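Local coordinates for putative molybdenum carrier protein (Syntrophus aciditrophicus SB, PDB 3IMK) that is of unproven function but is probably a molybdenum carrier with a SLOG-type, perhaps nucleotide-binding, Rossmann-like fold, at residues 77-82 with 90-95; 106-111 with 150-155. All coordinates share one frame; numbering follows the deposited sequence. Where two conformers were deposited one is given.

Contact 1 of 2, residues 77-82 with 90-95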
ATOM      1  N   THR A  77       0.135  -4.058  -6.620  1.00 10.70           N
ATOM      2  CA  THR A  77      -0.431  -3.748  -5.310  1.00 11.16           C
ATOM      3  C   THR A  77       0.003  -4.776  -4.261  1.00 11.22           C
ATOM      4  O   THR A  77      -0.188  -5.994  -4.424  1.00 11.24           O
ATOM      5  CB  THR A  77      -1.983  -3.675  -5.397  1.00 12.11           C
ATOM      6  OG1 THR A  77      -2.392  -2.589  -6.249  1.00 11.04           O
ATOM      7  CG2 THR A  77      -2.607  -3.455  -4.034  1.00 14.01           C
ATOM      8  N   LEU A  78       0.588  -4.242  -3.199  1.00 11.03           N
ATOM      9  CA  LEU A  78       0.987  -4.999  -2.030  1.00 10.73           C
ATOM     10  C   LEU A  78      -0.096  -4.745  -0.974  1.00 10.70           C
ATOM     11  O   LEU A  78      -0.337  -3.579  -0.651  1.00 11.29           O
ATOM     12  CB  LEU A  78       2.337  -4.518  -1.509  1.00 11.33           C
ATOM     13  CG  LEU A  78       2.799  -5.034  -0.139  1.00 13.54           C
ATOM     14  CD1 LEU A  78       2.953  -6.577  -0.148  1.00 13.49           C
ATOM     15  CD2 LEU A  78       4.137  -4.389   0.228  1.00 12.29           C
ATOM     16  N   ILE A  79      -0.730  -5.797  -0.436  1.00 10.62           N
ATOM     17  CA  ILE A  79      -1.786  -5.675   0.588  1.00 11.20           C
ATOM     18  C   ILE A  79      -1.222  -6.301   1.877  1.00 10.87           C
ATOM     19  O   ILE A  79      -0.798  -7.441   1.865  1.00 12.49           O
ATOM     20  CB  ILE A  79      -3.124  -6.366   0.203  1.00 10.61           C
ATOM     21  CG1 ILE A  79      -3.552  -5.940  -1.219  1.00 11.33           C
ATOM     22  CG2 ILE A  79      -4.178  -5.983   1.242  1.00 12.12           C
ATOM     23  CD1 ILE A  79      -4.792  -6.644  -1.776  1.00 11.24           C
ATOM     24  N   ILE A  80      -1.202  -5.544   2.961  1.00 10.21           N
ATOM     25  CA  ILE A  80      -0.658  -5.995   4.233  1.00 11.32           C
ATOM     26  C   ILE A  80      -1.798  -6.067   5.265  1.00 11.20           C
ATOM     27  O   ILE A  80      -2.513  -5.096   5.446  1.00 12.09           O
ATOM     28  CB  ILE A  80       0.450  -5.026   4.707  1.00 11.29           C
ATOM     29  CG1 ILE A  80       1.486  -4.789   3.606  1.00 14.05           C
ATOM     30  CG2 ILE A  80       1.093  -5.591   5.997  1.00 14.41           C
ATOM     31  CD1 ILE A  80       2.419  -3.569   3.843  1.00 15.89           C
ATOM     32  N   SER A  81      -1.908  -7.187   5.991  1.00 11.71           N
ATOM     33  CA  SER A  81      -2.919  -7.370   7.014  1.00 11.93           C
ATOM     34  C   SER A  81      -2.421  -8.285   8.110  1.00 12.53           C
ATOM     35  O   SER A  81      -1.357  -8.911   7.994  1.00 12.45           O
ATOM     36  CB  SER A  81      -4.175  -8.007   6.422  1.00 13.50           C
ATOM     37  OG  SER A  81      -3.976  -9.362   6.114  1.00 13.42           O
ATOM     38  N   HIS A  82      -3.241  -8.368   9.146  1.00 12.60           N
ATOM     39  CA  HIS A  82      -3.227  -9.472  10.109  1.00 13.22           C
ATOM     40  C   HIS A  82      -4.509 -10.230   9.951  1.00 14.47           C
ATOM     41  O   HIS A  82      -5.577  -9.710  10.296  1.00 17.38           O
ATOM     42  CB  HIS A  82      -3.053  -8.983  11.554  1.00 13.37           C
ATOM     43  CG  HIS A  82      -1.755  -8.282  11.813  1.00 12.47           C
ATOM     44  ND1 HIS A  82      -1.684  -6.918  11.998  1.00 13.83           N
ATOM     45  CD2 HIS A  82      -0.485  -8.748  11.923  1.00 15.03           C
ATOM     46  CE1 HIS A  82      -0.425  -6.580  12.233  1.00 15.43           C
ATOM     47  NE2 HIS A  82       0.329  -7.669  12.171  1.00 14.33           N
ATOM     48  N   ALA A  90     -10.070  -6.426   1.014  1.00 12.76           N
ATOM     49  CA  ALA A  90     -10.543  -7.505   0.151  1.00 11.67           C
ATOM     50  C   ALA A  90     -10.959  -6.956  -1.229  1.00 12.76           C
ATOM     51  O   ALA A  90     -10.741  -7.610  -2.247  1.00 13.56           O
ATOM     52  CB  ALA A  90     -11.698  -8.272   0.803  1.00 12.66           C
ATOM     53  N   LEU A  91     -11.573  -5.776  -1.229  1.00 12.97           N
ATOM     54  CA  LEU A  91     -11.991  -5.099  -2.480  1.00 12.83           C
ATOM     55  C   LEU A  91     -10.758  -4.754  -3.302  1.00 13.11           C
ATOM     56  O   LEU A  91     -10.765  -4.887  -4.524  1.00 12.74           O
ATOM     57  CB  LEU A  91     -12.742  -3.814  -2.170  1.00 13.27           C
ATOM     58  CG  LEU A  91     -13.352  -3.097  -3.374  1.00 16.97           C
ATOM     59  CD1 LEU A  91     -14.352  -3.984  -4.131  1.00 15.10           C
ATOM     60  CD2 LEU A  91     -13.970  -1.760  -2.913  1.00 19.27           C
ATOM     61  N   THR A  92      -9.703  -4.293  -2.630  1.00 12.76           N
ATOM     62  CA  THR A  92      -8.439  -3.985  -3.333  1.00 11.38           C
ATOM     63  C   THR A  92      -7.986  -5.200  -4.139  1.00 12.90           C
ATOM     64  O   THR A  92      -7.616  -5.092  -5.284  1.00 12.48           O
ATOM     65  CB  THR A  92      -7.341  -3.539  -2.338  1.00 12.48           C
ATOM     66  OG1 THR A  92      -7.776  -2.395  -1.614  1.00 13.26           O
ATOM     67  CG2 THR A  92      -6.011  -3.271  -3.018  1.00 12.41           C
ATOM     68  N   GLU A  93      -7.933  -6.346  -3.459  1.00 12.29           N
ATOM     69  CA  GLU A  93      -7.516  -7.604  -4.066  1.00 11.19           C
ATOM     70  C   GLU A  93      -8.432  -7.983  -5.249  1.00 12.17           C
ATOM     71  O   GLU A  93      -7.960  -8.429  -6.292  1.00 13.98           O
ATOM     72  CB  GLU A  93      -7.485  -8.720  -2.985  1.00 12.56           C
ATOM     73  CG  GLU A  93      -6.986 -10.046  -3.499  1.00 15.32           C
ATOM     74  CD  GLU A  93      -6.952 -11.112  -2.409  1.00 17.66           C
ATOM     75  OE1 GLU A  93      -8.038 -11.399  -1.884  1.00 19.65           O
ATOM     76  OE2 GLU A  93      -5.844 -11.606  -2.116  1.00 22.61           O
ATOM     77  N   PHE A  94      -9.740  -7.824  -5.052  1.00 11.70           N
ATOM     78  CA  PHE A  94     -10.716  -8.075  -6.121  1.00 12.25           C
ATOM     79  C   PHE A  94     -10.388  -7.202  -7.333  1.00 12.77           C
ATOM     80  O   PHE A  94     -10.384  -7.699  -8.477  1.00 13.20           O
ATOM     81  CB  PHE A  94     -12.146  -7.791  -5.607  1.00 14.79           C
ATOM     82  CG  PHE A  94     -13.207  -7.798  -6.685  1.00 14.16           C
ATOM     83  CD1 PHE A  94     -13.727  -8.993  -7.114  1.00 19.39           C
ATOM     84  CD2 PHE A  94     -13.630  -6.627  -7.287  1.00 16.51           C
ATOM     85  CE1 PHE A  94     -14.694  -9.034  -8.110  1.00 21.84           C
ATOM     86  CE2 PHE A  94     -14.582  -6.668  -8.285  1.00 18.54           C
ATOM     87  CZ  PHE A  94     -15.106  -7.876  -8.683  1.00 21.06           C
ATOM     88  N   PHE A  95     -10.159  -5.903  -7.135  1.00 11.96           N
ATOM     89  CA  PHE A  95      -9.869  -5.016  -8.271  1.00 12.25           C
ATOM     90  C   PHE A  95      -8.560  -5.436  -8.975  1.00 14.72           C
ATOM     91  O   PHE A  95      -8.476  -5.452 -10.209  1.00 14.79           O
ATOM     92  CB  PHE A  95      -9.742  -3.548  -7.843  1.00 14.11           C
ATOM     93  CG  PHE A  95     -11.048  -2.861  -7.470  1.00 14.42           C
ATOM     94  CD1 PHE A  95     -12.168  -2.964  -8.272  1.00 18.43           C
ATOM     95  CD2 PHE A  95     -11.108  -2.041  -6.343  1.00 15.15           C
ATOM     96  CE1 PHE A  95     -13.356  -2.291  -7.936  1.00 17.38           C
ATOM     97  CE2 PHE A  95     -12.266  -1.378  -6.032  1.00 16.13           C
ATOM     98  CZ  PHE A  95     -13.368  -1.506  -6.796  1.00 15.29           C
TER

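Contact 2 of 2, residues 106-111 with 150-155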
ATOM      1  N   ILE A 106       0.375 -10.050   1.939  1.00 10.96           N
ATOM      2  CA  ILE A 106       1.159 -10.488   3.090  1.00 11.70           C
ATOM      3  C   ILE A 106       0.245 -10.474   4.311  1.00 12.06           C
ATOM      4  O   ILE A 106      -0.209  -9.419   4.744  1.00 11.58           O
ATOM      5  CB  ILE A 106       2.382  -9.598   3.310  1.00 12.50           C
ATOM      6  CG1 ILE A 106       3.347  -9.723   2.139  1.00 13.39           C
ATOM      7  CG2 ILE A 106       3.092  -9.915   4.643  1.00 11.80           C
ATOM      8  CD1 ILE A 106       3.915 -11.171   1.861  1.00 12.16           C
ATOM      9  N   ASP A 107       0.036 -11.649   4.909  1.00 11.65           N
ATOM     10  CA  ASP A 107      -0.721 -11.822   6.138  1.00 10.74           C
ATOM     11  C   ASP A 107       0.331 -12.013   7.259  1.00 10.16           C
ATOM     12  O   ASP A 107       0.936 -13.067   7.391  1.00 11.23           O
ATOM     13  CB  ASP A 107      -1.670 -13.018   6.026  1.00 10.92           C
ATOM     14  CG  ASP A 107      -2.477 -13.251   7.280  1.00 12.86           C
ATOM     15  OD1 ASP A 107      -2.187 -12.649   8.348  1.00 11.68           O
ATOM     16  OD2 ASP A 107      -3.460 -14.019   7.221  1.00 13.74           O
ATOM     17  N   LEU A 108       0.530 -10.960   8.046  1.00 10.69           N
ATOM     18  CA  LEU A 108       1.551 -10.940   9.081  1.00 10.05           C
ATOM     19  C   LEU A 108       1.144 -11.718  10.311  1.00 10.69           C
ATOM     20  O   LEU A 108       1.924 -11.757  11.263  1.00 11.40           O
ATOM     21  CB  LEU A 108       1.951  -9.491   9.406  1.00 11.50           C
ATOM     22  CG  LEU A 108       2.743  -8.785   8.327  1.00 11.32           C
ATOM     23  CD1 LEU A 108       3.012  -7.332   8.719  1.00 12.54           C
ATOM     24  CD2 LEU A 108       4.045  -9.478   7.971  1.00 14.47           C
ATOM     25  N   ASP A 109      -0.007 -12.398  10.276  1.00  9.98           N
ATOM     26  CA  ASP A 109      -0.255 -13.486  11.244  1.00  8.98           C
ATOM     27  C   ASP A 109       0.285 -14.847  10.778  1.00  9.70           C
ATOM     28  O   ASP A 109       0.341 -15.792  11.581  1.00 10.03           O
ATOM     29  CB  ASP A 109      -1.744 -13.650  11.568  1.00  9.52           C
ATOM     30  CG  ASP A 109      -2.293 -12.565  12.467  1.00 11.11           C
ATOM     31  OD1 ASP A 109      -1.535 -11.730  13.028  1.00 12.09           O
ATOM     32  OD2 ASP A 109      -3.545 -12.527  12.639  1.00 14.06           O
ATOM     33  N   ARG A 110       0.647 -14.950   9.498  1.00 10.50           N
ATOM     34  CA  ARG A 110       1.044 -16.227   8.917  1.00 11.12           C
ATOM     35  C   ARG A 110       2.516 -16.290   8.552  1.00 11.49           C
ATOM     36  O   ARG A 110       3.066 -17.384   8.404  1.00 12.42           O
ATOM     37  CB  ARG A 110       0.214 -16.518   7.660  1.00 13.74           C
ATOM     38  CG  ARG A 110      -1.286 -16.573   7.897  1.00 16.16           C
ATOM     39  CD  ARG A 110      -1.810 -17.928   8.201  1.00 24.56           C
ATOM     40  NE  ARG A 110      -1.303 -18.467   9.459  1.00 31.54           N
ATOM     41  CZ  ARG A 110      -1.822 -18.228  10.669  1.00 35.29           C
ATOM     42  NH1 ARG A 110      -2.900 -17.455  10.828  1.00 31.65           N
ATOM     43  NH2 ARG A 110      -1.248 -18.777  11.742  1.00 31.00           N
ATOM     44  N   ILE A 111       3.148 -15.133   8.386  1.00 10.58           N
ATOM     45  CA  ILE A 111       4.551 -15.056   7.954  1.00 11.01           C
ATOM     46  C   ILE A 111       5.235 -13.978   8.793  1.00 10.05           C
ATOM     47  O   ILE A 111       4.641 -12.925   9.055  1.00 10.31           O
ATOM     48  CB  ILE A 111       4.615 -14.749   6.420  1.00 11.78           C
ATOM     49  CG1 ILE A 111       6.032 -14.932   5.891  1.00 13.96           C
ATOM     50  CG2 ILE A 111       4.013 -13.405   6.075  1.00 14.48           C
ATOM     51  CD1 ILE A 111       6.100 -14.884   4.325  1.00 14.14           C
HETATM   52  N   MSE A 150       5.312  -0.223   8.665  0.60  9.64           N
HETATM   53  CA  MSE A 150       6.619   0.456   8.736  0.60 11.22           C
HETATM   54  C   MSE A 150       7.760  -0.548   8.871  0.60 10.20           C
HETATM   55  O   MSE A 150       8.774  -0.431   8.187  0.60 12.35           O
HETATM   56  CB  MSE A 150       6.666   1.493   9.876  0.60 13.90           C
HETATM   57  CG  MSE A 150       5.657   2.634   9.755  0.60 11.57           C
HETATM   58 SE   MSE A 150       6.127   3.854   8.362  0.45 12.60          SE
HETATM   59  CE  MSE A 150       7.723   4.746   9.054  0.60 20.28           C
ATOM     60  N   ASP A 151       7.597  -1.496   9.790  1.00 11.56           N
ATOM     61  CA  ASP A 151       8.660  -2.434  10.127  1.00 11.28           C
ATOM     62  C   ASP A 151       8.928  -3.341   8.919  1.00 12.64           C
ATOM     63  O   ASP A 151      10.077  -3.620   8.600  1.00 13.18           O
ATOM     64  CB  ASP A 151       8.267  -3.283  11.348  1.00 10.63           C
ATOM     65  CG  ASP A 151       8.207  -2.520  12.643  1.00 14.08           C
ATOM     66  OD1 ASP A 151       8.706  -1.382  12.699  1.00 14.60           O
ATOM     67  OD2 ASP A 151       7.641  -3.092  13.638  1.00 14.17           O
ATOM     68  N   LEU A 152       7.868  -3.776   8.241  1.00 11.95           N
ATOM     69  CA  LEU A 152       8.010  -4.610   7.054  1.00 12.16           C
ATOM     70  C   LEU A 152       8.766  -3.869   5.934  1.00 11.73           C
ATOM     71  O   LEU A 152       9.674  -4.410   5.284  1.00 11.63           O
ATOM     72  CB  LEU A 152       6.616  -5.072   6.564  1.00 12.31           C
ATOM     73  CG  LEU A 152       6.575  -5.884   5.263  1.00 10.80           C
ATOM     74  CD1 LEU A 152       7.458  -7.128   5.370  1.00 12.10           C
ATOM     75  CD2 LEU A 152       5.124  -6.266   4.997  1.00 13.17           C
ATOM     76  N   LEU A 153       8.330  -2.645   5.650  1.00 11.78           N
ATOM     77  CA  LEU A 153       8.973  -1.870   4.589  1.00 11.08           C
ATOM     78  C   LEU A 153      10.438  -1.579   4.912  1.00 12.28           C
ATOM     79  O   LEU A 153      11.294  -1.551   4.001  1.00 11.63           O
ATOM     80  CB  LEU A 153       8.162  -0.596   4.295  1.00 11.03           C
ATOM     81  CG  LEU A 153       6.774  -0.837   3.691  1.00 11.62           C
ATOM     82  CD1 LEU A 153       5.999   0.502   3.568  1.00 14.11           C
ATOM     83  CD2 LEU A 153       6.827  -1.576   2.374  1.00 16.08           C
ATOM     84  N   GLU A 154      10.732  -1.371   6.188  1.00 11.25           N
ATOM     85  CA  GLU A 154      12.123  -1.182   6.582  1.00 12.11           C
ATOM     86  C   GLU A 154      12.993  -2.382   6.227  1.00 13.06           C
ATOM     87  O   GLU A 154      14.121  -2.224   5.771  1.00 14.26           O
ATOM     88  CB  GLU A 154      12.237  -0.820   8.044  1.00 15.01           C
ATOM     89  CG  GLU A 154      11.738   0.618   8.323  1.00 21.84           C
ATOM     90  CD  GLU A 154      12.749   1.765   7.935  1.00 22.91           C
ATOM     91  OE1 GLU A 154      13.973   1.499   7.773  1.00 29.35           O
ATOM     92  OE2 GLU A 154      12.280   2.939   7.866  1.00 26.42           O
ATOM     93  N   VAL A 155      12.489  -3.583   6.454  1.00 11.99           N
ATOM     94  CA  VAL A 155      13.288  -4.781   6.102  1.00 12.00           C
ATOM     95  C   VAL A 155      13.375  -4.934   4.597  1.00 13.19           C
ATOM     96  O   VAL A 155      14.442  -5.247   4.059  1.00 15.93           O
ATOM     97  CB  VAL A 155      12.727  -6.087   6.769  1.00 13.69           C
ATOM     98  CG1 VAL A 155      13.553  -7.315   6.339  1.00 13.13           C
ATOM     99  CG2 VAL A 155      12.660  -5.937   8.312  1.00 14.58           C
TER

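Contact 1 of 2, residues 77-82 with 90-95
Ile79 reaches out from its strand and lays its terminal methyl against the near flank of helix 90-95, where CD1 lies 3.6 Å from the backbone N of Glu93 and equally close to that residue's CB. The Ile79 chain is extended at its end (chi2 175°), which carries CD1 to the helix backbone itself. There it also meets Thr92, whose CG2 is 3.8 Å from Ile79 CD1 as the two side chains run past one another head to tail. Thr92 CG2 also lies 3.6 Å from Thr77 CG2, a second strand residue. In both threonines CG2 is anti to the backbone N with OG1 beside it, an arrangement that faces the methyl into the apolar seam and turns the hydroxyl to its own partner: Thr92 OG1 bonds to Gly88 O one helical turn back, and Thr77 OG1 pairs with Asn133 ND2 on the neighbouring strand. Further out, Val71 and Thr67 of helix 63-72 flank the threonines, and Leu85 and Cys103 border Ile79. The short segments run nearly antiparallel, at 156°, with their axes 9.5 Å apart. Such a helix lying back along the strand that precedes it is the first half of a beta-alpha-beta crossover, here in the Rossmann-like parallel sheet of the SLOG clan.

Contact 2 of 2, residues 106-111 with 150-155
A single methyl of one helix residue carries this contact: Leu152 CD2 meets both Ile106, near the end of edge strand 103-107, and Leu108, in the turn just beyond it. The approach is loose, with Leu152 CD2 at 4.2 Å from Ile106 CG2. The other partner, Leu108 CD1, stands at 4.4 Å from the same Leu152 CD2. With CG anti to the backbone N (chi1 176°), Leu152 projects out from helix 150-155 and crosses Ile106 at a slant. Ala116 of helix 113-126 touches both of these side chains, and Ile80 of the adjacent strand touches Leu108 and Leu152, so the two methyl contacts belong to a wider apolar layer. This is the layer between sheet and helix in an alpha/beta fold with a parallel sheet, where the C-terminal helix 145-157 covers one face. The chain leaves the strand through an Asx turn: Asp109 N donates to Asp107 OD1 over 2.9 Å, meeting the oxygen on its anti side and 33° out of the carboxylate plane. Arg110 N bonds to Asp107 O at 2.8 Å, tightening the same bend. Asp107 OD1 also accepts from Gly83 N, tying the turn to the loop after strand 76-81.

In the fold
Along the chain both segments of contact 1 come before those of contact 2, and the centres of the two contacts lie about 14 Å apart. Helix 87-98 leads directly into strand 103-107, so one beta-alpha-beta unit supplies both segments of contact 1 and the strand of contact 2, whereas helix 145-157 arrives much later in the sequence. The strands involved are parallel neighbours, probably hydrogen-bonded through Ile79 O to Ile106 N and Ser81 O to Leu108 N. Alternating side chains take Thr77 and Ile79 to helix 87-98 but Leu78 and Ile80 to the layer containing Ile106 and Leu152. The pair therefore illustrates how a three-layer alpha-beta-alpha sandwich is built: a parallel sheet with helix 87-98 on one face and helix 145-157 on the other.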